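Local coordinates for protein tumor necrosis factor ligand superfamily member 9 (Mus musculus, PDB 6MKB) that acts as a cytokine of the tumour necrosis factor family that binds the receptor TNFRSF9 and induces proliferation of activated T-cells, at residues B[17-29]-B[132-146]. Numbering follows the deposited sequence.
Sequences NQASLCNTTLNWH and SVGLRAYLHGAQDAY. With NAG (2-acetamido-2-deoxy-beta-D-glucopyranose), chain F; NAG (2-acetamido-2-deoxy-beta-D-glucopyranose), chain C; SO4 (sulfate ion), chain M; SO4 (sulfate ion), chain K.
L21 and L135 cross at about a right angle, methyl CD2 against methyl CD2 at 3.8 Å, in the tightly packed part of this contact within the TNF homology domain. With CG anti to the backbone N (chi1 172°), the L135 branch reaches 17-29, where CD2 also lies 3.3 Å from C22 O; the other methyl of L21, CD1, meets CD1 of L139. L26 lays CD2 against CB of L135, and W28 brings the CZ2 edge of its indole to V133; F159 and L151 of strand 149-166 extend this apolar layer. T24-T25 pair antiparallel with G134-L135; backbone bonds L135 N to T24 O (2.8 Å), T24 N to L135 O and L26 N to V133 O join the two segments, and a water links W28 NE1, L26 O and V133 N. Toward solvent the contact is polar and carries sugar: N23, R136 and Y146 are partly exposed. N23, glycosylated through ND2, turns OD1 to accept from A137 N (2.9 Å). N2 of the N23-linked NAG (chain F) donates to A137 O (3.1 Å), and its methyl C8 lies over one face of Y146, whose OH accepts from L139 N. The A137 N bond probably limits rotation of the N23 amide, consistent with a first glycan residue held along the strand.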
ATOM      1  N   ASN B  17     -18.078  -5.921   8.433  1.00 51.67           N
ATOM      2  CA  ASN B  17     -18.819  -4.728   8.046  1.00 51.70           C
ATOM      3  C   ASN B  17     -18.988  -3.734   9.197  1.00 56.55           C
ATOM      4  O   ASN B  17     -19.066  -4.109  10.366  1.00 56.51           O
ATOM      5  CB  ASN B  17     -20.176  -5.099   7.442  1.00 51.28           C
ATOM      6  CG  ASN B  17     -20.077  -5.507   5.991  1.00 70.68           C
ATOM      7  OD1 ASN B  17     -18.984  -5.743   5.448  1.00 62.70           O
ATOM      8  ND2 ASN B  17     -21.216  -5.601   5.325  1.00 62.71           N
ATOM      9  N   GLN B  18     -18.995  -2.459   8.830  1.00 53.37           N
ATOM     10  CA  GLN B  18     -19.155  -1.304   9.696  1.00 53.93           C
ATOM     11  C   GLN B  18     -20.072  -0.327   8.948  1.00 58.46           C
ATOM     12  O   GLN B  18     -19.625   0.342   8.011  1.00 58.11           O
ATOM     13  CB  GLN B  18     -17.761  -0.719  10.002  1.00 54.52           C
ATOM     14  CG  GLN B  18     -17.575  -0.210  11.409  1.00 69.43           C
ATOM     15  CD  GLN B  18     -17.599  -1.296  12.443  1.00 78.99           C
ATOM     16  OE1 GLN B  18     -16.708  -2.147  12.508  1.00 74.05           O
ATOM     17  NE2 GLN B  18     -18.620  -1.270  13.288  1.00 75.30           N
ATOM     18  N   ALA B  19     -21.372  -0.315   9.311  1.00 56.21           N
ATOM     19  CA  ALA B  19     -22.457   0.456   8.669  1.00 56.39           C
ATOM     20  C   ALA B  19     -22.255   1.975   8.678  1.00 58.01           C
ATOM     21  O   ALA B  19     -22.808   2.671   7.823  1.00 57.62           O
ATOM     22  CB  ALA B  19     -23.792   0.119   9.328  1.00 58.99           C
ATOM     23  N   SER B  20     -21.501   2.481   9.649  1.00 54.15           N
ATOM     24  CA  SER B  20     -21.192   3.906   9.822  1.00 53.50           C
ATOM     25  C   SER B  20     -19.835   4.030  10.478  1.00 55.02           C
ATOM     26  O   SER B  20     -19.313   3.025  10.968  1.00 54.73           O
ATOM     27  CB  SER B  20     -22.269   4.598  10.657  1.00 57.47           C
ATOM     28  OG  SER B  20     -22.273   4.135  11.998  1.00 64.15           O
ATOM     29  N   LEU B  21     -19.252   5.233  10.487  1.00 49.49           N
ATOM     30  CA  LEU B  21     -17.935   5.388  11.083  1.00 47.21           C
ATOM     31  C   LEU B  21     -18.014   5.850  12.530  1.00 52.35           C
ATOM     32  O   LEU B  21     -18.898   6.605  12.921  1.00 53.50           O
ATOM     33  CB  LEU B  21     -17.048   6.337  10.262  1.00 45.69           C
ATOM     34  CG  LEU B  21     -16.775   5.983   8.801  1.00 47.40           C
ATOM     35  CD1 LEU B  21     -15.870   7.010   8.161  1.00 44.99           C
ATOM     36  CD2 LEU B  21     -16.224   4.551   8.631  1.00 47.80           C
ATOM     37  N   CYS B  22     -17.086   5.359  13.327  1.00 50.29           N
ATOM     38  CA  CYS B  22     -16.934   5.678  14.738  1.00 52.46           C
ATOM     39  C   CYS B  22     -15.520   5.283  15.173  1.00 52.92           C
ATOM     40  O   CYS B  22     -14.804   4.584  14.434  1.00 50.28           O
ATOM     41  CB  CYS B  22     -18.001   4.971  15.572  1.00 55.87           C
ATOM     42  SG  CYS B  22     -17.944   3.162  15.465  1.00 60.43           S
ATOM     43  N   ASN B  23     -15.131   5.726  16.375  1.00 48.73           N
ATOM     44  CA  ASN B  23     -13.832   5.418  16.957  1.00 47.01           C
ATOM     45  C   ASN B  23     -13.971   4.098  17.700  1.00 51.40           C
ATOM     46  O   ASN B  23     -14.667   4.039  18.713  1.00 53.62           O
ATOM     47  CB  ASN B  23     -13.332   6.581  17.842  1.00 41.51           C
ATOM     48  CG  ASN B  23     -13.095   7.868  17.084  1.00 60.20           C
ATOM     49  OD1 ASN B  23     -12.940   7.897  15.861  1.00 64.53           O
ATOM     50  ND2 ASN B  23     -13.069   8.963  17.803  1.00 65.48           N
ATOM     51  N   THR B  24     -13.374   3.020  17.144  1.00 46.93           N
ATOM     52  CA  THR B  24     -13.465   1.640  17.655  1.00 47.11           C
ATOM     53  C   THR B  24     -12.303   0.756  17.147  1.00 50.47           C
ATOM     54  O   THR B  24     -11.626   1.106  16.181  1.00 49.50           O
ATOM     55  CB  THR B  24     -14.829   1.014  17.197  1.00 56.85           C
ATOM     56  OG1 THR B  24     -15.042  -0.243  17.847  1.00 63.28           O
ATOM     57  CG2 THR B  24     -14.929   0.818  15.668  1.00 48.24           C
ATOM     58  N   THR B  25     -12.136  -0.429  17.736  1.00 47.90           N
ATOM     59  CA  THR B  25     -11.154  -1.387  17.241  1.00 47.13           C
ATOM     60  C   THR B  25     -11.897  -2.262  16.242  1.00 52.26           C
ATOM     61  O   THR B  25     -12.991  -2.763  16.540  1.00 55.02           O
ATOM     62  CB  THR B  25     -10.496  -2.143  18.377  1.00 54.17           C
ATOM     63  OG1 THR B  25      -9.706  -1.203  19.108  1.00 55.71           O
ATOM     64  CG2 THR B  25      -9.606  -3.272  17.877  1.00 52.00           C
ATOM     65  N   LEU B  26     -11.350  -2.389  15.042  1.00 45.35           N
ATOM     66  CA  LEU B  26     -11.999  -3.162  14.009  1.00 44.74           C
ATOM     67  C   LEU B  26     -11.947  -4.671  14.278  1.00 52.32           C
ATOM     68  O   LEU B  26     -10.954  -5.201  14.815  1.00 51.87           O
ATOM     69  CB  LEU B  26     -11.384  -2.868  12.636  1.00 42.50           C
ATOM     70  CG  LEU B  26     -11.704  -1.523  12.007  1.00 44.71           C
ATOM     71  CD1 LEU B  26     -10.979  -1.378  10.715  1.00 43.54           C
ATOM     72  CD2 LEU B  26     -13.208  -1.329  11.784  1.00 41.19           C
ATOM     73  N   ASN B  27     -13.047  -5.340  13.891  1.00 49.38           N
ATOM     74  CA  ASN B  27     -13.212  -6.780  13.913  1.00 50.08           C
ATOM     75  C   ASN B  27     -12.787  -7.299  12.544  1.00 53.70           C
ATOM     76  O   ASN B  27     -12.975  -6.613  11.538  1.00 53.50           O
ATOM     77  CB  ASN B  27     -14.657  -7.149  14.234  1.00 55.10           C
ATOM     78  CG  ASN B  27     -14.909  -7.262  15.715  1.00 87.73           C
ATOM     79  OD1 ASN B  27     -14.309  -8.091  16.416  1.00 86.88           O
ATOM     80  ND2 ASN B  27     -15.805  -6.431  16.226  1.00 80.74           N
ATOM     81  N   TRP B  28     -12.198  -8.479  12.496  1.00 49.43           N
ATOM     82  CA  TRP B  28     -11.708  -9.049  11.254  1.00 48.37           C
ATOM     83  C   TRP B  28     -12.245 -10.461  11.025  1.00 57.70           C
ATOM     84  O   TRP B  28     -12.440 -11.223  11.981  1.00 58.82           O
ATOM     85  CB  TRP B  28     -10.152  -9.071  11.253  1.00 44.82           C
ATOM     86  CG  TRP B  28      -9.564  -7.709  11.434  1.00 44.10           C
ATOM     87  CD1 TRP B  28      -9.292  -7.085  12.620  1.00 47.07           C
ATOM     88  CD2 TRP B  28      -9.351  -6.726  10.405  1.00 42.16           C
ATOM     89  NE1 TRP B  28      -8.925  -5.775  12.393  1.00 45.08           N
ATOM     90  CE2 TRP B  28      -8.948  -5.531  11.043  1.00 45.16           C
ATOM     91  CE3 TRP B  28      -9.365  -6.770   9.000  1.00 41.94           C
ATOM     92  CZ2 TRP B  28      -8.601  -4.384  10.325  1.00 43.12           C
ATOM     93  CZ3 TRP B  28      -9.048  -5.629   8.294  1.00 41.61           C
ATOM     94  CH2 TRP B  28      -8.717  -4.439   8.955  1.00 41.92           C
ATOM     95  N   HIS B  29     -12.494 -10.792   9.744  1.00 55.85           N
ATOM     96  CA  HIS B  29     -12.756 -12.153   9.289  1.00 57.74           C
ATOM     97  C   HIS B  29     -11.356 -12.775   9.175  1.00 67.76           C
ATOM     98  O   HIS B  29     -10.500 -12.176   8.498  1.00 65.97           O
ATOM     99  CB  HIS B  29     -13.478 -12.191   7.916  1.00 57.19           C
ATOM    100  CG  HIS B  29     -14.841 -11.574   7.857  1.00 60.18           C
ATOM    101  ND1 HIS B  29     -15.937 -12.177   8.468  1.00 62.95           N
ATOM    102  CD2 HIS B  29     -15.272 -10.505   7.149  1.00 59.47           C
ATOM    103  CE1 HIS B  29     -16.976 -11.424   8.160  1.00 61.40           C
ATOM    104  NE2 HIS B  29     -16.625 -10.408   7.366  1.00 60.35           N
ATOM    105  N   SER B 132      -3.503  -4.902  16.503  1.00 44.63           N
ATOM    106  CA  SER B 132      -4.920  -4.640  16.304  1.00 43.92           C
ATOM    107  C   SER B 132      -5.025  -3.353  15.463  1.00 48.70           C
ATOM    108  O   SER B 132      -4.021  -2.647  15.296  1.00 48.85           O
ATOM    109  CB  SER B 132      -5.670  -4.549  17.637  1.00 44.96           C
ATOM    110  OG  SER B 132      -5.384  -3.372  18.371  1.00 46.81           O
ATOM    111  N   VAL B 133      -6.200  -3.071  14.891  1.00 44.04           N
ATOM    112  CA  VAL B 133      -6.380  -1.884  14.058  1.00 42.90           C
ATOM    113  C   VAL B 133      -7.584  -1.091  14.549  1.00 47.96           C
ATOM    114  O   VAL B 133      -8.700  -1.618  14.633  1.00 49.66           O
ATOM    115  CB  VAL B 133      -6.523  -2.260  12.554  1.00 45.43           C
ATOM    116  CG1 VAL B 133      -6.696  -1.013  11.666  1.00 43.71           C
ATOM    117  CG2 VAL B 133      -5.335  -3.101  12.087  1.00 44.82           C
ATOM    118  N   GLY B 134      -7.352   0.175  14.830  1.00 43.13           N
ATOM    119  CA  GLY B 134      -8.402   1.085  15.247  1.00 43.12           C
ATOM    120  C   GLY B 134      -8.884   1.962  14.115  1.00 48.29           C
ATOM    121  O   GLY B 134      -8.092   2.497  13.334  1.00 46.68           O
ATOM    122  N   LEU B 135     -10.197   2.072  13.991  1.00 47.90           N
ATOM    123  CA  LEU B 135     -10.808   2.997  13.063  1.00 47.21           C
ATOM    124  C   LEU B 135     -10.941   4.358  13.807  1.00 51.70           C
ATOM    125  O   LEU B 135     -11.435   4.386  14.928  1.00 52.43           O
ATOM    126  CB  LEU B 135     -12.167   2.449  12.580  1.00 47.15           C
ATOM    127  CG  LEU B 135     -13.050   3.411  11.732  1.00 51.30           C
ATOM    128  CD1 LEU B 135     -12.435   3.693  10.348  1.00 49.61           C
ATOM    129  CD2 LEU B 135     -14.465   2.880  11.615  1.00 51.75           C
ATOM    130  N   ARG B 136     -10.437   5.448  13.221  1.00 48.45           N
ATOM    131  CA  ARG B 136     -10.550   6.808  13.772  1.00 49.92           C
ATOM    132  C   ARG B 136     -11.177   7.728  12.731  1.00 56.44           C
ATOM    133  O   ARG B 136     -10.896   7.587  11.539  1.00 56.13           O
ATOM    134  CB  ARG B 136      -9.184   7.390  14.234  1.00 49.68           C
ATOM    135  CG  ARG B 136      -8.546   6.763  15.484  1.00 52.42           C
ATOM    136  CD  ARG B 136      -9.538   6.552  16.612  1.00 78.47           C
ATOM    137  NE  ARG B 136      -9.643   5.117  16.890  1.00 92.65           N
ATOM    138  CZ  ARG B 136      -9.304   4.549  18.037  1.00100.69           C
ATOM    139  NH1 ARG B 136      -8.913   5.293  19.064  1.00 79.43           N
ATOM    140  NH2 ARG B 136      -9.431   3.238  18.196  1.00 91.46           N
ATOM    141  N   ALA B 137     -12.040   8.659  13.162  1.00 54.75           N
ATOM    142  CA  ALA B 137     -12.682   9.592  12.242  1.00 54.58           C
ATOM    143  C   ALA B 137     -13.225  10.837  12.953  1.00 60.14           C
ATOM    144  O   ALA B 137     -13.802  10.747  14.032  1.00 61.82           O
ATOM    145  CB  ALA B 137     -13.813   8.899  11.475  1.00 54.33           C
ATOM    146  N   TYR B 138     -13.013  11.993  12.335  1.00 56.05           N
ATOM    147  CA  TYR B 138     -13.579  13.270  12.712  1.00 57.81           C
ATOM    148  C   TYR B 138     -14.278  13.806  11.468  1.00 59.25           C
ATOM    149  O   TYR B 138     -13.606  14.173  10.505  1.00 57.60           O
ATOM    150  CB  TYR B 138     -12.539  14.256  13.265  1.00 61.64           C
ATOM    151  CG  TYR B 138     -13.113  15.645  13.483  1.00 67.07           C
ATOM    152  CD1 TYR B 138     -14.238  15.842  14.284  1.00 70.89           C
ATOM    153  CD2 TYR B 138     -12.555  16.758  12.857  1.00 68.44           C
ATOM    154  CE1 TYR B 138     -14.795  17.107  14.455  1.00 74.95           C
ATOM    155  CE2 TYR B 138     -13.082  18.035  13.051  1.00 71.73           C
ATOM    156  CZ  TYR B 138     -14.199  18.207  13.860  1.00 83.56           C
ATOM    157  OH  TYR B 138     -14.732  19.460  14.065  1.00 86.37           O
ATOM    158  N   LEU B 139     -15.620  13.753  11.453  1.00 55.12           N
ATOM    159  CA  LEU B 139     -16.421  14.191  10.314  1.00 54.00           C
ATOM    160  C   LEU B 139     -17.399  15.259  10.739  1.00 59.42           C
ATOM    161  O   LEU B 139     -18.016  15.141  11.803  1.00 60.43           O
ATOM    162  CB  LEU B 139     -17.155  13.001   9.643  1.00 52.37           C
ATOM    163  CG  LEU B 139     -16.254  11.899   9.042  1.00 54.77           C
ATOM    164  CD1 LEU B 139     -17.038  10.614   8.782  1.00 54.15           C
ATOM    165  CD2 LEU B 139     -15.490  12.391   7.808  1.00 54.90           C
ATOM    166  N   HIS B 140     -17.521  16.319   9.917  1.00 56.87           N
ATOM    167  CA  HIS B 140     -18.410  17.468  10.166  1.00 59.05           C
ATOM    168  C   HIS B 140     -18.828  18.140   8.839  1.00 63.61           C
ATOM    169  O   HIS B 140     -18.188  17.899   7.814  1.00 60.96           O
ATOM    170  CB  HIS B 140     -17.696  18.478  11.086  1.00 60.92           C
ATOM    171  CG  HIS B 140     -16.454  19.058  10.481  1.00 63.34           C
ATOM    172  ND1 HIS B 140     -16.467  20.289   9.845  1.00 65.80           N
ATOM    173  CD2 HIS B 140     -15.213  18.533  10.387  1.00 63.18           C
ATOM    174  CE1 HIS B 140     -15.231  20.487   9.423  1.00 64.50           C
ATOM    175  NE2 HIS B 140     -14.444  19.454   9.718  1.00 63.41           N
ATOM    176  N   GLY B 141     -19.858  18.991   8.885  1.00 62.82           N
ATOM    177  CA  GLY B 141     -20.356  19.700   7.707  1.00 63.59           C
ATOM    178  C   GLY B 141     -21.814  19.442   7.388  1.00 69.23           C
ATOM    179  O   GLY B 141     -22.436  20.231   6.674  1.00 70.48           O
ATOM    180  N   ALA B 142     -22.361  18.331   7.908  1.00 65.02           N
ATOM    181  CA  ALA B 142     -23.755  17.913   7.755  1.00 65.46           C
ATOM    182  C   ALA B 142     -24.221  17.123   8.982  1.00 71.28           C
ATOM    183  O   ALA B 142     -23.393  16.553   9.701  1.00 69.62           O
ATOM    184  CB  ALA B 142     -23.920  17.065   6.497  1.00 64.54           C
ATOM    185  N   GLN B 143     -25.554  17.120   9.232  1.00 71.00           N
ATOM    186  CA  GLN B 143     -26.180  16.353  10.309  1.00 72.21           C
ATOM    187  C   GLN B 143     -26.008  14.878  10.000  1.00 73.07           C
ATOM    188  O   GLN B 143     -26.259  14.454   8.873  1.00 69.52           O
ATOM    189  CB  GLN B 143     -27.672  16.662  10.482  1.00 75.89           C
ATOM    190  CG  GLN B 143     -27.980  17.992  11.152  1.00 94.25           C
ATOM    191  CD  GLN B 143     -29.226  17.867  11.986  1.00122.98           C
ATOM    192  OE1 GLN B 143     -29.165  17.764  13.215  1.00123.12           O
ATOM    193  NE2 GLN B 143     -30.385  17.834  11.339  1.00114.24           N
ATOM    194  N   ASP B 144     -25.507  14.125  10.970  1.00 71.29           N
ATOM    195  CA  ASP B 144     -25.215  12.680  10.930  1.00 70.49           C
ATOM    196  C   ASP B 144     -24.111  12.326   9.893  1.00 72.39           C
ATOM    197  O   ASP B 144     -24.232  11.355   9.129  1.00 71.76           O
ATOM    198  CB  ASP B 144     -26.476  11.807  10.703  1.00 73.09           C
ATOM    199  CG  ASP B 144     -27.511  11.941  11.801  1.00 90.33           C
ATOM    200  OD1 ASP B 144     -27.306  11.346  12.884  1.00 94.86           O
ATOM    201  OD2 ASP B 144     -28.534  12.636  11.580  1.00 93.86           O
ATOM    202  N   ALA B 145     -23.015  13.118   9.916  1.00 66.70           N
ATOM    203  CA  ALA B 145     -21.866  13.029   9.015  1.00 63.82           C
ATOM    204  C   ALA B 145     -21.178  11.640   8.995  1.00 64.66           C
ATOM    205  O   ALA B 145     -20.657  11.235   7.948  1.00 63.54           O
ATOM    206  CB  ALA B 145     -20.860  14.095   9.390  1.00 64.59           C
ATOM    207  N   TYR B 146     -21.188  10.919  10.129  1.00 59.33           N
ATOM    208  CA  TYR B 146     -20.558   9.595  10.276  1.00 56.17           C
ATOM    209  C   TYR B 146     -21.355   8.503   9.562  1.00 58.43           C
ATOM    210  O   TYR B 146     -20.828   7.425   9.340  1.00 57.27           O
ATOM    211  CB  TYR B 146     -20.375   9.249  11.767  1.00 56.25           C
ATOM    212  CG  TYR B 146     -19.398  10.174  12.461  1.00 56.77           C
ATOM    213  CD1 TYR B 146     -18.023   9.977  12.350  1.00 57.22           C
ATOM    214  CD2 TYR B 146     -19.844  11.291  13.170  1.00 58.62           C
ATOM    215  CE1 TYR B 146     -17.116  10.856  12.943  1.00 58.57           C
ATOM    216  CE2 TYR B 146     -18.945  12.182  13.759  1.00 59.44           C
ATOM    217  CZ  TYR B 146     -17.580  11.959  13.639  1.00 65.87           C
ATOM    218  OH  TYR B 146     -16.676  12.817  14.216  1.00 67.16           O
TER
HETATM  219  C1  NAG F   1     -12.862  10.263  17.238  1.00 65.89           C
HETATM  220  C2  NAG F   1     -14.030  11.197  17.551  1.00 65.71           C
HETATM  221  C3  NAG F   1     -13.703  12.598  17.033  1.00 66.35           C
HETATM  222  C4  NAG F   1     -12.328  13.106  17.478  1.00 68.86           C
HETATM  223  C5  NAG F   1     -11.250  12.056  17.227  1.00 69.24           C
HETATM  224  C6  NAG F   1      -9.901  12.444  17.820  1.00 72.74           C
HETATM  225  C7  NAG F   1     -16.362  10.384  17.300  1.00 70.33           C
HETATM  226  C8  NAG F   1     -17.178   9.540  16.374  1.00 69.34           C
HETATM  227  N2  NAG F   1     -15.179  10.731  16.811  1.00 66.01           N
HETATM  228  O3  NAG F   1     -14.741  13.512  17.423  1.00 66.95           O
HETATM  229  O4  NAG F   1     -12.000  14.303  16.768  1.00 72.43           O
HETATM  230  O5  NAG F   1     -11.641  10.789  17.778  1.00 67.69           O
HETATM  231  O6  NAG F   1      -8.920  11.632  17.170  1.00 73.25           O
HETATM  232  O7  NAG F   1     -16.796  10.715  18.386  1.00 77.77           O
HETATM  233  C1  NAG C   2     -12.051  15.538  17.473  1.00 75.19           C
HETATM  234  C2  NAG C   2     -11.187  16.538  16.700  1.00 75.35           C
HETATM  235  C3  NAG C   2     -11.384  17.973  17.213  1.00 80.70           C
HETATM  236  C4  NAG C   2     -12.862  18.365  17.303  1.00 85.06           C
HETATM  237  C5  NAG C   2     -13.654  17.308  18.089  1.00 80.02           C
HETATM  238  C6  NAG C   2     -15.160  17.557  18.030  1.00 78.96           C
HETATM  239  C7  NAG C   2      -9.023  15.945  15.678  1.00 65.96           C
HETATM  240  C8  NAG C   2      -7.642  15.437  15.979  1.00 63.73           C
HETATM  241  N2  NAG C   2      -9.795  16.126  16.750  1.00 70.05           N
HETATM  242  O3  NAG C   2     -10.709  18.899  16.356  1.00 81.24           O
HETATM  243  O4  NAG C   2     -12.970  19.663  17.913  1.00 97.18           O
HETATM  244  O5  NAG C   2     -13.409  15.996  17.567  1.00 75.97           O
HETATM  245  O6  NAG C   2     -15.850  16.386  18.465  1.00 77.96           O
HETATM  246  O7  NAG C   2      -9.380  16.182  14.531  1.00 65.61           O
HETATM  247  S   SO4 M 403     -20.209  -8.626   9.036  1.00 94.68           S
HETATM  248  O1  SO4 M 403     -19.786  -7.542   9.962  1.00 95.21           O
HETATM  249  O2  SO4 M 403     -20.262  -9.897   9.811  1.00 96.86           O
HETATM  250  O3  SO4 M 403     -21.574  -8.318   8.528  1.00 96.21           O
HETATM  251  O4  SO4 M 403     -19.262  -8.728   7.894  1.00 87.99           O
HETATM  252  S   SO4 K 401     -16.566 -14.510  10.720  1.00 98.83           S
HETATM  253  O1  SO4 K 401     -15.427 -14.009  11.522  1.00 96.31           O
HETATM  254  O2  SO4 K 401     -17.097 -15.718  11.392  1.00102.49           O
HETATM  255  O3  SO4 K 401     -17.653 -13.504  10.615  1.00 98.41           O
HETATM  256  O4  SO4 K 401     -16.101 -14.847   9.355  1.00 98.75           O
HETATM  257  O   HOH W   1      -8.229  -5.140  14.990  1.00 46.71           O